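Local coordinates for protein transcriptional regulator (Enterococcus faecalis, PDB 3QFI) that is of undetermined detailed function but belongs to the LytR-CpsA-Psr family and is probably a transcriptional regulator, at residues T68-V71 against G72-T75; K266-A269 against S270-E273. All blocks are in the same frame, centred on the assembly; numbering follows the deposited sequence.

Interaction 1 (T68-V71 against G72-T75)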
ATOM      1  N   THR A  68       9.597 -13.408  -0.787  1.00  4.71           N
ATOM      2  CA  THR A  68       8.404 -14.248  -0.704  1.00  6.73           C
ATOM      3  C   THR A  68       8.241 -15.131  -1.941  1.00 11.07           C
ATOM      4  O   THR A  68       9.074 -15.127  -2.847  1.00 15.53           O
ATOM      5  CB  THR A  68       7.118 -13.402  -0.569  1.00 13.26           C
ATOM      6  OG1 THR A  68       7.119 -12.335  -1.533  1.00  1.00           O
ATOM      7  CG2 THR A  68       7.015 -12.822   0.822  1.00 26.53           C
ATOM      8  N   ASP A  69       7.171 -15.906  -1.974  1.00 13.23           N
ATOM      9  CA  ASP A  69       6.946 -16.733  -3.128  1.00 15.28           C
ATOM     10  C   ASP A  69       6.298 -15.835  -4.170  1.00 18.16           C
ATOM     11  O   ASP A  69       5.404 -15.039  -3.853  1.00 15.96           O
ATOM     12  CB  ASP A  69       6.043 -17.913  -2.768  1.00 29.51           C
ATOM     13  CG  ASP A  69       6.764 -18.951  -1.932  1.00 43.22           C
ATOM     14  OD1 ASP A  69       7.830 -19.423  -2.387  1.00 52.49           O
ATOM     15  OD2 ASP A  69       6.285 -19.294  -0.824  1.00 55.80           O
ATOM     16  N   ILE A  70       6.789 -15.919  -5.402  1.00 13.80           N
ATOM     17  CA  ILE A  70       6.229 -15.125  -6.483  1.00 10.81           C
ATOM     18  C   ILE A  70       5.189 -16.026  -7.112  1.00  5.43           C
ATOM     19  O   ILE A  70       5.497 -16.763  -8.037  1.00 15.26           O
ATOM     20  CB  ILE A  70       7.281 -14.781  -7.554  1.00 11.89           C
ATOM     21  CG1 ILE A  70       8.518 -14.154  -6.911  1.00 18.35           C
ATOM     22  CG2 ILE A  70       6.666 -13.831  -8.582  1.00 18.13           C
ATOM     23  CD1 ILE A  70       8.283 -12.806  -6.271  1.00 11.48           C
ATOM     24  N   VAL A  71       3.961 -15.964  -6.613  1.00  1.00           N
ATOM     25  CA  VAL A  71       2.890 -16.822  -7.108  1.00  3.70           C
ATOM     26  C   VAL A  71       2.732 -16.755  -8.624  1.00 11.07           C
ATOM     27  O   VAL A  71       2.509 -15.695  -9.207  1.00 18.29           O
ATOM     28  CB  VAL A  71       1.545 -16.500  -6.385  1.00  7.96           C
ATOM     29  CG1 VAL A  71       0.445 -17.452  -6.839  1.00 13.91           C
ATOM     30  CG2 VAL A  71       1.738 -16.620  -4.882  1.00  1.00           C
ATOM     31  N   GLY A  72       2.861 -17.905  -9.266  1.00 12.69           N
ATOM     32  CA  GLY A  72       2.756 -17.925 -10.706  1.00 15.98           C
ATOM     33  C   GLY A  72       4.115 -18.010 -11.384  1.00 15.40           C
ATOM     34  O   GLY A  72       4.194 -18.474 -12.518  1.00 27.37           O
ATOM     35  N   ASN A  73       5.183 -17.569 -10.720  1.00  7.98           N
ATOM     36  CA  ASN A  73       6.518 -17.639 -11.331  1.00 15.13           C
ATOM     37  C   ASN A  73       7.301 -18.883 -10.854  1.00 20.40           C
ATOM     38  O   ASN A  73       8.374 -19.205 -11.385  1.00 15.65           O
ATOM     39  CB  ASN A  73       7.314 -16.362 -11.022  1.00 15.98           C
ATOM     40  CG  ASN A  73       8.461 -16.131 -12.000  1.00 12.05           C
ATOM     41  OD1 ASN A  73       8.244 -15.954 -13.204  1.00 13.97           O
ATOM     42  ND2 ASN A  73       9.691 -16.122 -11.486  1.00 17.30           N
ATOM     43  N   ASP A  74       6.745 -19.590  -9.871  1.00 17.83           N
ATOM     44  CA  ASP A  74       7.368 -20.792  -9.320  1.00 15.72           C
ATOM     45  C   ASP A  74       8.781 -20.534  -8.819  1.00 20.37           C
ATOM     46  O   ASP A  74       9.682 -21.356  -8.990  1.00 24.72           O
ATOM     47  CB  ASP A  74       7.380 -21.917 -10.358  1.00 21.34           C
ATOM     48  CG  ASP A  74       6.072 -22.694 -10.387  1.00 30.89           C
ATOM     49  OD1 ASP A  74       4.997 -22.062 -10.495  1.00 40.74           O
ATOM     50  OD2 ASP A  74       6.114 -23.938 -10.303  1.00 29.78           O
ATOM     51  N   THR A  75       8.971 -19.369  -8.213  1.00 17.51           N
ATOM     52  CA  THR A  75      10.256 -19.006  -7.654  1.00 16.99           C
ATOM     53  C   THR A  75       9.971 -18.130  -6.441  1.00 11.90           C
ATOM     54  O   THR A  75       8.813 -17.808  -6.144  1.00 16.54           O
ATOM     55  CB  THR A  75      11.169 -18.229  -8.680  1.00 22.74           C
ATOM     56  OG1 THR A  75      10.635 -16.925  -8.947  1.00 16.61           O
ATOM     57  CG2 THR A  75      11.278 -18.998 -10.002  1.00 16.75           C
TER
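I70 meets N73 and T75 round the turn of a β-hairpin, where strand 67-70 reverses into strand 75-78 at the side of helix 80-98. The amide of I70 reaches the carbonyl oxygen of T75, I70 N to T75 O 2.9 Å, in a nearly straight bond of 171°. On the same side of the residue, I70 O receives N73 N at 2.8 Å, closing a tight turn through V71 and G72. The backbone angles of these two central residues make it a type II β-turn, with G72 in the left-handed position (phi 102°) that a residue without a side chain takes up easily. The two-stranded antiparallel sheet continues with backbone bonds between T68 and D77. The side chains of I70 and N73 lie alongside each other and point the same way, I70 CG2 against N73 CB at 3.6 Å. Because CG1 of I70 stands anti to its carbonyl carbon (chi1 -52°), this branch instead lies 4.0 Å from OG1 of T75. T75 OG1 accepts a hydrogen bond from N73 ND2 at 2.8 Å, close to the plane of the amide, which restrains the rotation of the asparagine head. I70 rests on M90 and V71 on N93 and E97 of helix 80-98, and V71 N makes a weak hydrogen bond to T94 OG1.

Interaction 2 (K266-A269 against S270-E273)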
ATOM      1  N   LYS A 266     -11.456 -15.342  10.233  1.00 28.53           N
ATOM      2  CA  LYS A 266     -10.963 -15.977  11.445  1.00 28.63           C
ATOM      3  C   LYS A 266      -9.469 -16.259  11.366  1.00 27.67           C
ATOM      4  O   LYS A 266      -8.842 -16.129  10.311  1.00 30.19           O
ATOM      5  CB  LYS A 266     -11.737 -17.278  11.710  1.00 29.60           C
ATOM      6  CG  LYS A 266     -13.228 -17.080  12.058  1.00 30.85           C
ATOM      7  CD  LYS A 266     -13.979 -18.420  12.094  1.00 39.65           C
ATOM      8  CE  LYS A 266     -15.417 -18.286  12.615  1.00 39.20           C
ATOM      9  NZ  LYS A 266     -16.304 -17.465  11.744  1.00 31.13           N
ATOM     10  N   GLU A 267      -8.899 -16.625  12.501  1.00 16.57           N
ATOM     11  CA  GLU A 267      -7.485 -16.926  12.568  1.00 15.65           C
ATOM     12  C   GLU A 267      -7.156 -18.138  11.689  1.00 13.68           C
ATOM     13  O   GLU A 267      -7.926 -19.091  11.616  1.00 18.43           O
ATOM     14  CB  GLU A 267      -7.092 -17.205  14.012  1.00 26.88           C
ATOM     15  CG  GLU A 267      -5.609 -17.182  14.227  1.00 44.52           C
ATOM     16  CD  GLU A 267      -5.210 -17.568  15.632  1.00 55.27           C
ATOM     17  OE1 GLU A 267      -5.629 -16.870  16.583  1.00 61.72           O
ATOM     18  OE2 GLU A 267      -4.482 -18.577  15.782  1.00 60.54           O
ATOM     19  N   HIS A 268      -6.015 -18.092  11.014  1.00 14.75           N
ATOM     20  CA  HIS A 268      -5.599 -19.189  10.147  1.00  8.18           C
ATOM     21  C   HIS A 268      -4.316 -19.821  10.668  1.00 11.95           C
ATOM     22  O   HIS A 268      -3.277 -19.734  10.023  1.00 14.38           O
ATOM     23  CB  HIS A 268      -5.359 -18.685   8.729  1.00  8.63           C
ATOM     24  CG  HIS A 268      -5.322 -19.775   7.711  1.00 16.36           C
ATOM     25  ND1 HIS A 268      -5.008 -19.551   6.389  1.00 18.71           N
ATOM     26  CD2 HIS A 268      -5.619 -21.091   7.810  1.00 20.76           C
ATOM     27  CE1 HIS A 268      -5.116 -20.683   5.717  1.00 30.76           C
ATOM     28  NE2 HIS A 268      -5.486 -21.633   6.555  1.00 31.22           N
ATOM     29  N   ALA A 269      -4.405 -20.458  11.834  1.00 15.89           N
ATOM     30  CA  ALA A 269      -3.266 -21.098  12.489  1.00 19.52           C
ATOM     31  C   ALA A 269      -2.354 -21.893  11.567  1.00 22.54           C
ATOM     32  O   ALA A 269      -1.163 -22.050  11.832  1.00 22.88           O
ATOM     33  CB  ALA A 269      -3.761 -21.991  13.609  1.00  9.77           C
ATOM     34  N   SER A 270      -2.925 -22.410  10.494  1.00 22.84           N
ATOM     35  CA  SER A 270      -2.164 -23.185   9.527  1.00 19.60           C
ATOM     36  C   SER A 270      -1.133 -22.298   8.834  1.00 12.57           C
ATOM     37  O   SER A 270      -0.101 -22.777   8.362  1.00 13.13           O
ATOM     38  CB  SER A 270      -3.122 -23.794   8.498  1.00 27.07           C
ATOM     39  OG  SER A 270      -2.426 -24.512   7.509  1.00 29.74           O
ATOM     40  N   GLU A 271      -1.396 -20.999   8.803  1.00  2.72           N
ATOM     41  CA  GLU A 271      -0.488 -20.071   8.134  1.00  1.90           C
ATOM     42  C   GLU A 271       0.753 -19.784   8.967  1.00  5.19           C
ATOM     43  O   GLU A 271       1.792 -19.360   8.462  1.00 13.25           O
ATOM     44  CB  GLU A 271      -1.205 -18.756   7.812  1.00  7.60           C
ATOM     45  CG  GLU A 271      -0.569 -17.973   6.675  1.00 11.69           C
ATOM     46  CD  GLU A 271      -0.746 -18.657   5.334  1.00 16.20           C
ATOM     47  OE1 GLU A 271      -1.554 -19.607   5.252  1.00 15.64           O
ATOM     48  OE2 GLU A 271      -0.088 -18.241   4.359  1.00 19.65           O
ATOM     49  N   ARG A 272       0.629 -20.003  10.256  1.00  4.30           N
ATOM     50  CA  ARG A 272       1.741 -19.791  11.145  1.00  4.24           C
ATOM     51  C   ARG A 272       2.822 -20.838  10.816  1.00  6.79           C
ATOM     52  O   ARG A 272       4.012 -20.520  10.756  1.00 21.89           O
ATOM     53  CB  ARG A 272       1.223 -19.901  12.579  1.00  8.26           C
ATOM     54  CG  ARG A 272       2.227 -20.274  13.615  1.00  8.36           C
ATOM     55  CD  ARG A 272       2.877 -19.062  14.191  1.00 10.92           C
ATOM     56  NE  ARG A 272       3.316 -19.329  15.554  1.00 23.54           N
ATOM     57  CZ  ARG A 272       2.495 -19.632  16.558  1.00 32.89           C
ATOM     58  NH1 ARG A 272       1.183 -19.706  16.355  1.00 28.92           N
ATOM     59  NH2 ARG A 272       2.990 -19.861  17.772  1.00 49.12           N
ATOM     60  N   GLU A 273       2.421 -22.077  10.562  1.00  8.93           N
ATOM     61  CA  GLU A 273       3.415 -23.096  10.251  1.00 11.72           C
ATOM     62  C   GLU A 273       4.084 -22.769   8.909  1.00 11.48           C
ATOM     63  O   GLU A 273       5.273 -23.028   8.711  1.00 12.04           O
ATOM     64  CB  GLU A 273       2.765 -24.477  10.202  1.00 19.59           C
ATOM     65  CG  GLU A 273       1.584 -24.628  11.146  1.00 35.09           C
ATOM     66  CD  GLU A 273       1.956 -24.440  12.605  1.00 44.40           C
ATOM     67  OE1 GLU A 273       3.171 -24.388  12.903  1.00 50.35           O
ATOM     68  OE2 GLU A 273       1.038 -24.358  13.457  1.00 47.15           O
TER
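The start of helix 269-280 is built here, where H268 in the incoming loop turns back on S270 and E271 of the first turn. Its carbonyl oxygen accepts the amide of E271, H268 O to E271 N 2.6 Å. One residue on, R272 N reaches A269 O at 3.1 Å from well above the carbonyl plane, a more bent bond. Both bonds span three residues, giving a 3-10-like opening to the helix. With CG anti to the backbone N (chi1 -163°), the imidazole is carried back beside this first turn. The amide N of E271 stands over one ring face, offset toward the rim, while S270 CB approaches obliquely, 3.7 Å from H268 CD2. The E271 chain bends at chi2 (69°) and brings OE1 to 3.6 Å from H268 ND1, with ring and carboxylate planes 28° apart. That nitrogen is hydrogen-bonded to D100 OD2 instead. E271 OE1 also lies close to D100 OD1, a close approach of two carboxylates that the salt bridge of E271 OE2 with K274 NZ may partly offset. H268 rests on R260, E271 on Q256 and R272 on Y253, all of helix 249-262.

From the N terminus, interaction 1 comes first: residues 68-75 close the short loop of the hairpin formed by strands 67-70 and 75-78, just before helix 80-98. Much later, after helix 249-262, residues 266-273 of interaction 2 close the turn leading into helix 269-280. The two stand in series, neither nested nor crossed. Their centres lie about 20 Å apart and their nearest atoms about 8 Å, with no touch. Helix 80-98 relates them: the hairpin packs on it through I70 and V71, while D100, just past its end, binds H268. The 68-75 turn thus lies against helix 80-98, and residues of 266-273 rest on helix 249-262.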